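Local coordinates for G protein alpha subunit (Entamoeba histolytica, PDB 4FID) that probably relays signals from membrane receptors as the GTP-hydrolysing, GDP- and GTP-binding alpha subunit of a heterotrimeric G protein, at residues I6-G12 with V185-V191; H41-C46 with E132-P136; P71-F76 with S87-D93; A195-M199 with V248-I253. All coordinates share one frame; numbering follows the deposited sequence.

Interaction 1: residues I6-G12 with V185-V191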
loop_
_atom_site.group_PDB
_atom_site.type_symbol
_atom_site.label_atom_id
_atom_site.label_comp_id
_atom_site.label_asym_id
_atom_site.label_seq_id
_atom_site.Cartn_x
_atom_site.Cartn_y
_atom_site.Cartn_z
ATOM N N ILE A 6 -7.377 -14.773 18.138
ATOM C CA ILE A 6 -6.759 -13.480 18.353
ATOM C C ILE A 6 -7.245 -12.505 17.270
ATOM O O ILE A 6 -7.156 -12.786 16.062
ATOM C CB ILE A 6 -5.227 -13.569 18.316
ATOM C CG1 ILE A 6 -4.722 -14.519 19.396
ATOM C CG2 ILE A 6 -4.599 -12.178 18.481
ATOM C CD1 ILE A 6 -3.212 -14.496 19.552
ATOM N N THR A 7 -7.757 -11.362 17.713
ATOM C CA THR A 7 -8.343 -10.408 16.804
ATOM C C THR A 7 -7.410 -9.241 16.480
ATOM O O THR A 7 -6.827 -8.618 17.356
ATOM C CB THR A 7 -9.672 -9.913 17.354
ATOM O OG1 THR A 7 -10.593 -11.004 17.341
ATOM C CG2 THR A 7 -10.226 -8.779 16.503
ATOM N N VAL A 8 -7.292 -8.950 15.198
ATOM C CA VAL A 8 -6.395 -7.919 14.729
ATOM C C VAL A 8 -7.161 -7.017 13.796
ATOM O O VAL A 8 -7.846 -7.489 12.892
ATOM C CB VAL A 8 -5.235 -8.524 13.944
ATOM C CG1 VAL A 8 -4.370 -7.429 13.374
ATOM C CG2 VAL A 8 -4.427 -9.456 14.838
HETATM N N MSE A 9 -7.039 -5.717 14.020
HETATM C CA MSE A 9 -7.757 -4.720 13.238
HETATM C C MSE A 9 -6.774 -3.862 12.451
HETATM O O MSE A 9 -5.864 -3.276 13.042
HETATM C CB MSE A 9 -8.598 -3.850 14.169
HETATM C CG MSE A 9 -9.342 -2.746 13.465
HETATM SE SE MSE A 9 -10.570 -1.713 14.605
HETATM C CE MSE A 9 -12.084 -2.948 14.741
ATOM N N LEU A 10 -6.939 -3.807 11.127
ATOM C CA LEU A 10 -6.110 -2.937 10.296
ATOM C C LEU A 10 -6.776 -1.595 10.082
ATOM O O LEU A 10 -7.893 -1.529 9.574
ATOM C CB LEU A 10 -5.836 -3.560 8.930
ATOM C CG LEU A 10 -4.874 -4.748 8.886
ATOM C CD1 LEU A 10 -4.618 -5.129 7.452
ATOM C CD2 LEU A 10 -3.577 -4.432 9.608
ATOM N N LEU A 11 -6.082 -0.530 10.478
ATOM C CA LEU A 11 -6.479 0.851 10.189
ATOM C C LEU A 11 -5.460 1.539 9.307
ATOM O O LEU A 11 -4.306 1.162 9.273
ATOM C CB LEU A 11 -6.612 1.678 11.472
ATOM C CG LEU A 11 -7.822 1.547 12.434
ATOM C CD1 LEU A 11 -9.127 1.228 11.740
ATOM C CD2 LEU A 11 -7.556 0.538 13.527
ATOM N N GLY A 12 -5.868 2.598 8.627
ATOM C CA GLY A 12 -4.899 3.424 7.959
ATOM C C GLY A 12 -5.571 4.479 7.150
ATOM O O GLY A 12 -6.772 4.486 7.075
ATOM N N VAL A 185 -10.968 -6.160 20.773
ATOM C CA VAL A 185 -9.889 -6.230 19.790
ATOM C C VAL A 185 -8.549 -6.346 20.514
ATOM O O VAL A 185 -8.227 -5.523 21.363
ATOM C CB VAL A 185 -9.904 -5.009 18.850
ATOM C CG1 VAL A 185 -8.672 -4.986 17.974
ATOM C CG2 VAL A 185 -11.159 -5.034 17.991
ATOM N N ASP A 186 -7.772 -7.370 20.187
ATOM C CA ASP A 186 -6.532 -7.618 20.922
ATOM C C ASP A 186 -5.403 -6.715 20.450
ATOM O O ASP A 186 -4.552 -6.294 21.244
ATOM C CB ASP A 186 -6.135 -9.096 20.842
ATOM C CG ASP A 186 -7.224 -10.005 21.389
ATOM O OD1 ASP A 186 -7.721 -9.717 22.501
ATOM O OD2 ASP A 186 -7.606 -10.977 20.701
ATOM N N CYS A 187 -5.430 -6.401 19.157
ATOM C CA CYS A 187 -4.369 -5.638 18.535
ATOM C C CYS A 187 -4.887 -4.741 17.412
ATOM O O CYS A 187 -5.678 -5.158 16.568
ATOM C CB CYS A 187 -3.306 -6.589 17.991
ATOM S SG CYS A 187 -2.030 -5.782 17.029
ATOM N N ALA A 188 -4.434 -3.500 17.417
ATOM C CA ALA A 188 -4.769 -2.570 16.363
ATOM C C ALA A 188 -3.495 -2.265 15.577
ATOM O O ALA A 188 -2.521 -1.821 16.140
ATOM C CB ALA A 188 -5.355 -1.303 16.963
ATOM N N ILE A 189 -3.489 -2.544 14.285
ATOM C CA ILE A 189 -2.326 -2.246 13.471
ATOM C C ILE A 189 -2.583 -1.023 12.577
ATOM O O ILE A 189 -3.465 -1.046 11.718
ATOM C CB ILE A 189 -1.944 -3.459 12.609
ATOM C CG1 ILE A 189 -1.656 -4.671 13.504
ATOM C CG2 ILE A 189 -0.742 -3.136 11.717
ATOM C CD1 ILE A 189 -1.050 -5.867 12.765
ATOM N N PHE A 190 -1.822 0.048 12.787
ATOM C CA PHE A 190 -1.960 1.239 11.956
ATOM C C PHE A 190 -0.924 1.224 10.832
ATOM O O PHE A 190 0.275 1.159 11.086
ATOM C CB PHE A 190 -1.827 2.527 12.791
ATOM C CG PHE A 190 -1.956 3.795 11.987
ATOM C CD1 PHE A 190 -3.205 4.247 11.566
ATOM C CD2 PHE A 190 -0.833 4.541 11.652
ATOM C CE1 PHE A 190 -3.339 5.421 10.823
ATOM C CE2 PHE A 190 -0.951 5.717 10.898
ATOM C CZ PHE A 190 -2.211 6.159 10.493
ATOM N N VAL A 191 -1.403 1.280 9.592
ATOM C CA VAL A 191 -0.534 1.289 8.437
ATOM C C VAL A 191 -0.448 2.682 7.857
ATOM O O VAL A 191 -1.469 3.385 7.721
ATOM C CB VAL A 191 -1.059 0.364 7.328
ATOM C CG1 VAL A 191 0.042 0.135 6.249
ATOM C CG2 VAL A 191 -1.545 -0.939 7.910
#

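Interaction 2: residues H41-C46 with E132-P136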
loop_
_atom_site.group_PDB
_atom_site.type_symbol
_atom_site.label_atom_id
_atom_site.label_comp_id
_atom_site.label_asym_id
_atom_site.label_seq_id
_atom_site.Cartn_x
_atom_site.Cartn_y
_atom_site.Cartn_z
ATOM N N HIS A 41 -10.889 -9.788 -10.972
ATOM C CA HIS A 41 -10.018 -8.619 -11.101
ATOM C C HIS A 41 -9.483 -8.344 -12.515
ATOM O O HIS A 41 -8.743 -7.395 -12.725
ATOM C CB HIS A 41 -8.899 -8.678 -10.066
ATOM C CG HIS A 41 -9.409 -8.859 -8.672
ATOM N ND1 HIS A 41 -9.693 -7.797 -7.839
ATOM C CD2 HIS A 41 -9.736 -9.978 -7.979
ATOM C CE1 HIS A 41 -10.146 -8.256 -6.686
ATOM N NE2 HIS A 41 -10.181 -9.577 -6.745
ATOM N N LYS A 42 -9.886 -9.161 -13.478
ATOM C CA LYS A 42 -9.348 -9.084 -14.829
ATOM C C LYS A 42 -9.569 -7.718 -15.470
ATOM O O LYS A 42 -8.676 -7.194 -16.139
ATOM C CB LYS A 42 -9.920 -10.208 -15.725
ATOM C CG LYS A 42 -9.376 -10.238 -17.152
ATOM C CD LYS A 42 -10.012 -11.352 -18.008
ATOM C CE LYS A 42 -9.548 -11.276 -19.487
ATOM N NZ LYS A 42 -9.963 -12.444 -20.339
ATOM N N SER A 43 -10.746 -7.134 -15.285
ATOM C CA SER A 43 -11.065 -5.904 -16.017
ATOM C C SER A 43 -10.325 -4.701 -15.495
ATOM O O SER A 43 -9.857 -3.875 -16.271
ATOM C CB SER A 43 -12.563 -5.628 -16.055
ATOM O OG SER A 43 -13.139 -6.317 -17.151
ATOM N N SER A 44 -10.199 -4.605 -14.180
ATOM C CA SER A 44 -9.545 -3.441 -13.623
ATOM C C SER A 44 -8.052 -3.535 -13.891
ATOM O O SER A 44 -7.404 -2.523 -14.166
ATOM C CB SER A 44 -9.845 -3.271 -12.135
ATOM O OG SER A 44 -9.014 -4.099 -11.366
ATOM N N ILE A 45 -7.502 -4.741 -13.841
ATOM C CA ILE A 45 -6.091 -4.907 -14.174
ATOM C C ILE A 45 -5.840 -4.560 -15.638
ATOM O O ILE A 45 -4.918 -3.798 -15.963
ATOM C CB ILE A 45 -5.592 -6.317 -13.885
ATOM C CG1 ILE A 45 -5.597 -6.562 -12.372
ATOM C CG2 ILE A 45 -4.195 -6.509 -14.486
ATOM C CD1 ILE A 45 -5.362 -8.014 -12.006
ATOM N N CYS A 46 -6.678 -5.089 -16.520
ATOM C CA CYS A 46 -6.530 -4.777 -17.934
ATOM C C CYS A 46 -6.715 -3.279 -18.204
ATOM O O CYS A 46 -5.981 -2.685 -18.984
ATOM C CB CYS A 46 -7.457 -5.649 -18.792
ATOM S SG CYS A 46 -6.963 -7.410 -18.790
ATOM N N GLU A 132 -5.580 -13.747 -24.340
ATOM C CA GLU A 132 -7.028 -13.868 -24.418
ATOM C C GLU A 132 -7.612 -14.663 -23.246
ATOM O O GLU A 132 -8.696 -14.350 -22.762
ATOM C CB GLU A 132 -7.474 -14.438 -25.777
ATOM C CG GLU A 132 -7.016 -15.858 -26.071
ATOM C CD GLU A 132 -7.825 -16.511 -27.187
ATOM O OE1 GLU A 132 -8.857 -15.923 -27.589
ATOM O OE2 GLU A 132 -7.430 -17.607 -27.660
ATOM N N ASP A 133 -6.886 -15.669 -22.774
ATOM C CA ASP A 133 -7.397 -16.529 -21.710
ATOM C C ASP A 133 -6.862 -16.153 -20.332
ATOM O O ASP A 133 -7.072 -16.883 -19.359
ATOM C CB ASP A 133 -7.052 -17.987 -21.997
ATOM C CG ASP A 133 -5.552 -18.244 -21.982
ATOM O OD1 ASP A 133 -4.828 -17.571 -22.749
ATOM O OD2 ASP A 133 -5.100 -19.120 -21.209
ATOM N N TYR A 134 -6.173 -15.017 -20.264
ATOM C CA TYR A 134 -5.496 -14.556 -19.052
ATOM C C TYR A 134 -6.392 -14.539 -17.821
ATOM O O TYR A 134 -7.448 -13.922 -17.820
ATOM C CB TYR A 134 -4.878 -13.158 -19.286
ATOM C CG TYR A 134 -4.604 -12.360 -18.027
ATOM C CD1 TYR A 134 -3.626 -12.769 -17.129
ATOM C CD2 TYR A 134 -5.327 -11.195 -17.733
ATOM C CE1 TYR A 134 -3.376 -12.062 -15.968
ATOM C CE2 TYR A 134 -5.077 -10.459 -16.562
ATOM C CZ TYR A 134 -4.096 -10.910 -15.688
ATOM O OH TYR A 134 -3.801 -10.240 -14.539
ATOM N N VAL A 135 -5.960 -15.234 -16.774
ATOM C CA VAL A 135 -6.595 -15.140 -15.465
ATOM C C VAL A 135 -5.539 -14.619 -14.481
ATOM O O VAL A 135 -4.418 -15.138 -14.433
ATOM C CB VAL A 135 -7.256 -16.498 -15.014
ATOM C CG1 VAL A 135 -6.336 -17.674 -15.253
ATOM C CG2 VAL A 135 -7.686 -16.464 -13.565
ATOM N N PRO A 136 -5.875 -13.551 -13.731
ATOM C CA PRO A 136 -4.935 -12.939 -12.785
ATOM C C PRO A 136 -4.401 -13.938 -11.774
ATOM O O PRO A 136 -5.127 -14.823 -11.334
ATOM C CB PRO A 136 -5.788 -11.874 -12.084
ATOM C CG PRO A 136 -6.791 -11.486 -13.093
ATOM C CD PRO A 136 -7.128 -12.784 -13.815
#

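Interaction 3: residues P71-F76 with S87-D93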
loop_
_atom_site.group_PDB
_atom_site.type_symbol
_atom_site.label_atom_id
_atom_site.label_comp_id
_atom_site.label_asym_id
_atom_site.label_seq_id
_atom_site.Cartn_x
_atom_site.Cartn_y
_atom_site.Cartn_z
ATOM N N PRO A 71 2.358 5.270 -31.099
ATOM C CA PRO A 71 1.360 4.206 -30.926
ATOM C C PRO A 71 0.474 4.032 -32.151
ATOM O O PRO A 71 0.005 5.006 -32.720
ATOM C CB PRO A 71 0.507 4.702 -29.752
ATOM C CG PRO A 71 1.368 5.662 -29.027
ATOM C CD PRO A 71 2.257 6.296 -30.048
ATOM N N LYS A 72 0.244 2.784 -32.536
ATOM C CA LYS A 72 -0.625 2.464 -33.658
ATOM C C LYS A 72 -2.047 2.154 -33.181
ATOM O O LYS A 72 -3.026 2.563 -33.805
ATOM C CB LYS A 72 -0.052 1.265 -34.422
ATOM C CG LYS A 72 1.399 1.444 -34.854
ATOM C CD LYS A 72 1.566 2.700 -35.712
ATOM C CE LYS A 72 0.750 2.609 -36.992
ATOM N NZ LYS A 72 0.817 3.866 -37.782
ATOM N N SER A 73 -2.137 1.454 -32.055
ATOM C CA SER A 73 -3.383 0.869 -31.563
ATOM C C SER A 73 -4.536 1.830 -31.243
ATOM O O SER A 73 -4.338 2.974 -30.850
ATOM C CB SER A 73 -3.104 -0.037 -30.344
ATOM O OG SER A 73 -2.561 0.686 -29.241
ATOM N N LYS A 74 -5.746 1.309 -31.421
ATOM C CA LYS A 74 -6.994 1.949 -31.032
ATOM C C LYS A 74 -6.918 2.558 -29.644
ATOM O O LYS A 74 -7.444 3.645 -29.408
ATOM C CB LYS A 74 -8.120 0.904 -31.015
ATOM C CG LYS A 74 -8.117 -0.087 -32.174
ATOM C CD LYS A 74 -9.037 -1.272 -31.867
ATOM C CE LYS A 74 -8.996 -2.346 -32.972
ATOM N NZ LYS A 74 -9.789 -3.577 -32.619
ATOM N N GLU A 75 -6.277 1.840 -28.725
ATOM C CA GLU A 75 -6.290 2.194 -27.302
ATOM C C GLU A 75 -5.645 3.540 -26.947
ATOM O O GLU A 75 -6.072 4.200 -25.995
ATOM C CB GLU A 75 -5.683 1.072 -26.457
ATOM C CG GLU A 75 -6.660 -0.068 -26.157
ATOM C CD GLU A 75 -6.715 -1.145 -27.256
ATOM O OE1 GLU A 75 -7.556 -2.066 -27.124
ATOM O OE2 GLU A 75 -5.924 -1.068 -28.230
ATOM N N PHE A 76 -4.636 3.949 -27.716
ATOM C CA PHE A 76 -3.927 5.195 -27.444
ATOM C C PHE A 76 -4.257 6.309 -28.441
ATOM O O PHE A 76 -3.427 7.179 -28.701
ATOM C CB PHE A 76 -2.413 4.951 -27.378
ATOM C CG PHE A 76 -2.015 3.957 -26.334
ATOM C CD1 PHE A 76 -2.255 4.209 -24.996
ATOM C CD2 PHE A 76 -1.421 2.760 -26.687
ATOM C CE1 PHE A 76 -1.907 3.281 -24.026
ATOM C CE2 PHE A 76 -1.068 1.832 -25.725
ATOM C CZ PHE A 76 -1.311 2.096 -24.392
ATOM N N SER A 87 -6.985 -4.718 -28.564
ATOM C CA SER A 87 -6.635 -4.783 -29.973
ATOM C C SER A 87 -5.308 -5.515 -30.097
ATOM O O SER A 87 -4.509 -5.506 -29.178
ATOM C CB SER A 87 -6.533 -3.378 -30.576
ATOM O OG SER A 87 -5.323 -2.731 -30.220
ATOM N N PRO A 88 -5.073 -6.156 -31.240
ATOM C CA PRO A 88 -3.868 -6.979 -31.409
ATOM C C PRO A 88 -2.570 -6.201 -31.213
ATOM O O PRO A 88 -1.570 -6.770 -30.762
ATOM C CB PRO A 88 -3.983 -7.493 -32.854
ATOM C CG PRO A 88 -5.062 -6.662 -33.497
ATOM C CD PRO A 88 -5.975 -6.226 -32.401
ATOM N N GLU A 89 -2.598 -4.912 -31.531
ATOM C CA GLU A 89 -1.406 -4.070 -31.446
ATOM C C GLU A 89 -1.157 -3.448 -30.063
ATOM O O GLU A 89 -0.125 -2.810 -29.841
ATOM C CB GLU A 89 -1.489 -2.976 -32.500
ATOM C CG GLU A 89 -2.912 -2.650 -32.875
ATOM C CD GLU A 89 -3.166 -2.869 -34.338
ATOM O OE1 GLU A 89 -3.135 -1.869 -35.086
ATOM O OE2 GLU A 89 -3.381 -4.036 -34.740
ATOM N N LEU A 90 -2.089 -3.640 -29.137
ATOM C CA LEU A 90 -1.932 -3.066 -27.814
ATOM C C LEU A 90 -0.651 -3.571 -27.163
ATOM O O LEU A 90 0.218 -2.782 -26.812
ATOM C CB LEU A 90 -3.157 -3.335 -26.937
ATOM C CG LEU A 90 -3.234 -2.642 -25.575
ATOM C CD1 LEU A 90 -2.531 -3.476 -24.503
ATOM C CD2 LEU A 90 -2.649 -1.243 -25.642
ATOM N N VAL A 91 -0.521 -4.882 -27.016
ATOM C CA VAL A 91 0.692 -5.451 -26.434
ATOM C C VAL A 91 1.963 -4.811 -27.006
ATOM O O VAL A 91 2.847 -4.375 -26.268
ATOM C CB VAL A 91 0.775 -6.953 -26.680
ATOM C CG1 VAL A 91 1.938 -7.531 -25.916
ATOM C CG2 VAL A 91 -0.511 -7.612 -26.265
ATOM N N GLY A 92 2.041 -4.757 -28.328
ATOM C CA GLY A 92 3.260 -4.372 -28.984
ATOM C C GLY A 92 3.672 -2.970 -28.631
ATOM O O GLY A 92 4.837 -2.713 -28.351
ATOM N N ASP A 93 2.730 -2.039 -28.640
ATOM C CA ASP A 93 3.136 -0.665 -28.406
ATOM C C ASP A 93 3.235 -0.279 -26.933
ATOM O O ASP A 93 3.900 0.693 -26.593
ATOM C CB ASP A 93 2.387 0.347 -29.293
ATOM C CG ASP A 93 0.918 0.345 -29.076
ATOM O OD1 ASP A 93 0.452 -0.504 -28.280
ATOM O OD2 ASP A 93 0.250 1.218 -29.676
#

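Interaction 4: residues A195-M199 with V248-I253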
loop_
_atom_site.group_PDB
_atom_site.type_symbol
_atom_site.label_atom_id
_atom_site.label_comp_id
_atom_site.label_asym_id
_atom_site.label_seq_id
_atom_site.Cartn_x
_atom_site.Cartn_y
_atom_site.Cartn_z
ATOM N N ALA A 195 6.074 6.874 1.675
ATOM C CA ALA A 195 6.374 7.634 0.470
ATOM C C ALA A 195 5.454 8.848 0.254
ATOM O O ALA A 195 5.593 9.560 -0.736
ATOM C CB ALA A 195 6.397 6.725 -0.753
ATOM N N GLU A 196 4.539 9.091 1.191
ATOM C CA GLU A 196 3.587 10.188 1.070
ATOM C C GLU A 196 4.059 11.456 1.772
ATOM O O GLU A 196 3.305 12.427 1.857
ATOM C CB GLU A 196 2.206 9.781 1.617
ATOM C CG GLU A 196 2.151 9.711 3.155
ATOM C CD GLU A 196 0.760 9.369 3.737
ATOM O OE1 GLU A 196 -0.129 8.862 3.004
ATOM O OE2 GLU A 196 0.572 9.600 4.952
ATOM N N TYR A 197 5.290 11.461 2.277
ATOM C CA TYR A 197 5.790 12.627 3.020
ATOM C C TYR A 197 5.737 13.952 2.242
ATOM O O TYR A 197 5.734 15.014 2.840
ATOM C CB TYR A 197 7.213 12.394 3.540
ATOM C CG TYR A 197 8.232 12.251 2.444
ATOM C CD1 TYR A 197 8.867 13.364 1.908
ATOM C CD2 TYR A 197 8.549 10.998 1.929
ATOM C CE1 TYR A 197 9.798 13.236 0.892
ATOM C CE2 TYR A 197 9.480 10.857 0.918
ATOM C CZ TYR A 197 10.099 11.980 0.412
ATOM O OH TYR A 197 11.021 11.828 -0.583
ATOM N N ASP A 198 5.679 13.899 0.915
ATOM C CA ASP A 198 5.688 15.127 0.120
ATOM C C ASP A 198 4.379 15.439 -0.591
ATOM O O ASP A 198 4.364 16.290 -1.469
ATOM C CB ASP A 198 6.776 15.056 -0.950
ATOM C CG ASP A 198 6.428 14.086 -2.054
ATOM O OD1 ASP A 198 6.842 14.321 -3.208
ATOM O OD2 ASP A 198 5.727 13.092 -1.762
HETATM N N MSE A 199 3.289 14.768 -0.232
HETATM C CA MSE A 199 2.043 14.947 -0.962
HETATM C C MSE A 199 1.015 15.848 -0.269
HETATM O O MSE A 199 0.735 15.690 0.916
HETATM C CB MSE A 199 1.441 13.587 -1.280
HETATM C CG MSE A 199 2.410 12.683 -2.031
HETATM SE SE MSE A 199 1.693 10.928 -2.507
HETATM C CE MSE A 199 0.093 11.508 -3.463
ATOM N N VAL A 248 13.274 13.378 -4.326
ATOM C CA VAL A 248 12.712 14.413 -3.465
ATOM C C VAL A 248 13.308 14.338 -2.061
ATOM O O VAL A 248 12.713 13.750 -1.171
ATOM C CB VAL A 248 11.177 14.282 -3.336
ATOM C CG1 VAL A 248 10.598 15.510 -2.638
ATOM C CG2 VAL A 248 10.534 14.064 -4.694
ATOM N N PRO A 249 14.488 14.933 -1.854
ATOM C CA PRO A 249 15.126 14.822 -0.535
ATOM C C PRO A 249 14.229 15.304 0.613
ATOM O O PRO A 249 13.465 16.264 0.442
ATOM C CB PRO A 249 16.388 15.694 -0.668
ATOM C CG PRO A 249 16.219 16.463 -1.940
ATOM C CD PRO A 249 15.318 15.668 -2.820
ATOM N N LEU A 250 14.332 14.631 1.760
ATOM C CA LEU A 250 13.476 14.879 2.913
ATOM C C LEU A 250 13.586 16.311 3.425
ATOM O O LEU A 250 12.616 16.848 3.964
ATOM C CB LEU A 250 13.767 13.881 4.064
ATOM C CG LEU A 250 12.842 13.834 5.305
ATOM C CD1 LEU A 250 11.339 13.845 4.952
ATOM C CD2 LEU A 250 13.133 12.636 6.172
ATOM N N ASN A 251 14.755 16.935 3.269
ATOM C CA ASN A 251 14.907 18.284 3.815
ATOM C C ASN A 251 14.333 19.359 2.917
ATOM O O ASN A 251 14.426 20.539 3.242
ATOM C CB ASN A 251 16.346 18.618 4.198
ATOM C CG ASN A 251 17.286 18.676 2.996
ATOM O OD1 ASN A 251 16.861 18.703 1.840
ATOM N ND2 ASN A 251 18.583 18.685 3.281
ATOM N N THR A 252 13.740 18.955 1.795
ATOM C CA THR A 252 12.967 19.895 0.994
ATOM C C THR A 252 11.540 20.006 1.558
ATOM O O THR A 252 10.752 20.863 1.153
ATOM C CB THR A 252 12.922 19.503 -0.513
ATOM O OG1 THR A 252 12.253 18.252 -0.666
ATOM C CG2 THR A 252 14.327 19.389 -1.092
ATOM N N ILE A 253 11.222 19.129 2.497
ATOM C CA ILE A 253 9.908 19.095 3.085
ATOM C C ILE A 253 10.012 19.469 4.556
ATOM O O ILE A 253 9.182 20.201 5.074
ATOM C CB ILE A 253 9.290 17.690 2.935
ATOM C CG1 ILE A 253 9.281 17.273 1.458
ATOM C CG2 ILE A 253 7.879 17.666 3.545
ATOM C CD1 ILE A 253 8.310 18.094 0.556
#

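Interaction 1: residues I6-G12 with V185-V191
Ile6 brings its CG2 methyl across the Asp186 side chain at about a right angle, close to the carboxylate that takes the next amide. Thr7 N gives an almost straight bond to Asp186 OD2 (3.0 Å, 173°), entering on the anti side of that oxygen and somewhat above the carboxylate plane. Thr7 O accepts from Cys187 N at 3.2 Å; Asp186 lies just before strand 187-191, and the regular ladder starts at Cys187.

Val8 puts its side chain on the same face as Cys187 and Ile189; its CG1, anti to the backbone N, rests 3.7 Å from Ile189 CD1. Met9 bonds both ways, its N to Cys187 O at 2.9 Å and its O to Ile189 N at 2.8 Å, while its CB lies over Val185 CG1 on the other face of the sheet. Leu10 runs alongside Ile189, both pointing the same way, with Leu10 CD2 3.6 Å from Ile189 CB. Leu11 repeats the pattern of Met9: Leu11 N reaches Ile189 O at 2.9 Å, and Leu11 O accepts from Val191 N at 2.9 Å. Bonding by alternate residues, with strand axes 28° apart, identifies a twisted parallel pair. Gly12, probably the first glycine of the P-loop, sets its CA near Phe190 CE1.

Strand 162-167 flanks strand 6-12 on its other edge, bonding Ile6, Val8 and Leu10. Helix 312-332 packs on Ile6 and Cys187, whereas helix 209-222 covers Leu11 and Phe190 on the opposite face, which places the pair in the middle of the Ras-like sheet.

Interaction 2: residues H41-C46 with E132-P136
Ile45 and Pro136 make the apolar part of this junction. Ile45 CD1 lies 3.9 Å from Pro136 CB, the two side chains meeting at an oblique angle, and the same methyl comes 3.7 Å from Tyr134 OH. Ile45 and Tyr134 cross at about a right angle, so the isoleucine branches close on the hydroxyl end of the tyrosine rather than lying along its ring. Pro136 also brings CG to 3.9 Å from Lys42 N, against the first turn of the helix.

A sulfur-aromatic contact is added by Cys46, whose SG stands 5.3 Å from the centroid of the Tyr134 ring. At 74° from the ring normal, the approach is oblique.

With CG anti to the backbone N (chi1 -178°) and the remaining chain extended, Lys42 sends its aliphatic part past a carbonyl, CD lying 3.6 Å from Tyr134 O. The one hydrogen bond between the segments, a weak one, runs from Lys42 NZ to Glu132 O at 3.3 Å. The Tyr134 hydroxyl has its own partner in Asp140, a hydrogen bond to helix 138-143 that helps fix the ring.

The contact fastens the beginning of helix 42-62 to the connection between helices 126-129 and 138-143. It is a helix-to-loop junction of the all-helical domain found in G-alpha subunits, and helix 138-143 ends at the GDP-binding His143.

Interaction 3: residues P71-F76 with S87-D93
Within the all-helical domain, Ser73 and Glu75 of a looping connection bind Asp93 in helix 90-99 and Ser87 in the residues leading into it. Ser73 OG donates to Asp93 OD2 at 2.9 Å, using the syn lone pair. Asp93 places CG between its own N and carbonyl carbon (chi1 61°), which turns the carboxylate to the loop. Two weak bonds, from Lys72 N (3.3 Å) and Ser73 N (3.4 Å), reach the same Asp93 OD2. This oxygen thus faces three donors from two successive residues, only the hydroxyl bond being strong.

Glu75 takes hold of Ser87 with both carboxylate oxygens. Its OE2 accepts from Ser87 OG at 2.7 Å on the syn lone pair, and its OE1 from Ser87 N at 3.1 Å in a nearly straight bond (171°). Two donors from one residue should fix the rotation of the Glu75 carboxylate. The extended Lys74 chain passes over the serine, with Lys74 CD 3.5 Å from Ser87 CB.

Apolar closure comes from Phe76, which crosses Leu90 at about a right angle and has CE2 3.5 Å from Leu90 CD2. Its ring edge also faces Asp93 OD1, and the Phe76 side chain touches Val50, Met53 and Ile57 of helix 42-62 as well.

The contact belongs to the connection between helices 42-62 and 90-99 of the G-alpha all-helical domain, held to the later helix and its lead-in by side-chain hydrogen bonds, away from the nucleotide.

Interaction 4: residues A195-M199 with V248-I253
The Tyr197 ring meets its partners across this contact mainly at its edge: Val248 O and Ile253 CG1 both lie in the ring plane. Leu250 CD1 approaches obliquely, 4.0 Å from Tyr197 CD1. Elsewhere the ring meets that of Phe241, with planes near perpendicular, and the side chain touches Lys244 and Leu245 of helix 238-247.

The polar link is the bond from Tyr197 OH to Val248 O, 2.6 Å long. The C=O...O angle of 146° and a 15° tilt from the carbonyl plane show the hydroxyl well off the carbonyl direction. Tyr197 sets CG between its backbone N and carbonyl carbon (chi1 65°), and this carries the ring across to the partner segment. Tyr197 and Val248 then slide past each other in opposite directions.

Ile253 touches both the Tyr197 ring and the backbone beside it. Its CG1 stands 4.0 Å from Tyr197 CD1, CG2 comes 3.5 Å from Tyr197 O, and CD1 lies 3.7 Å from Asp198 CB. Asp198 crosses Val248 at about a right angle, with OD1 4.0 Å from Val248 CG1; its other oxygen, OD2, forms a salt bridge with Lys244.

A type I beta turn spans Glu196 to Met199, and Pro249 O binds both Thr252 N and Thr252 OG1 around the 3-10 segment 250-252. The contact joins two loops of the Ras-like domain, the one after strand 187-193 and the one that follows helix 238-247, a helix whose start carries the GDP-binding Asp239.

From the N terminus, strand 6-12 opens interaction 1, which closes only at 185-191, after the whole helical insertion. Inside that loop, interaction 2 opens at 41-46 and closes at 132-136. Interaction 3, joining 71-76 to 87-93, nests in turn within it, its centre about 17 Å from that of interaction 2. Interaction 4 follows in series: segment 195-199 comes soon after interaction 1 closes, and 248-253 ends the loop. No two contacts cross. Interaction 1 builds the Ras-like sheet, interactions 2 and 3 tie turns and helices of the all-helical domain, and interaction 4 joins Ras-like loops, its centre about 35 Å from that of interaction 2.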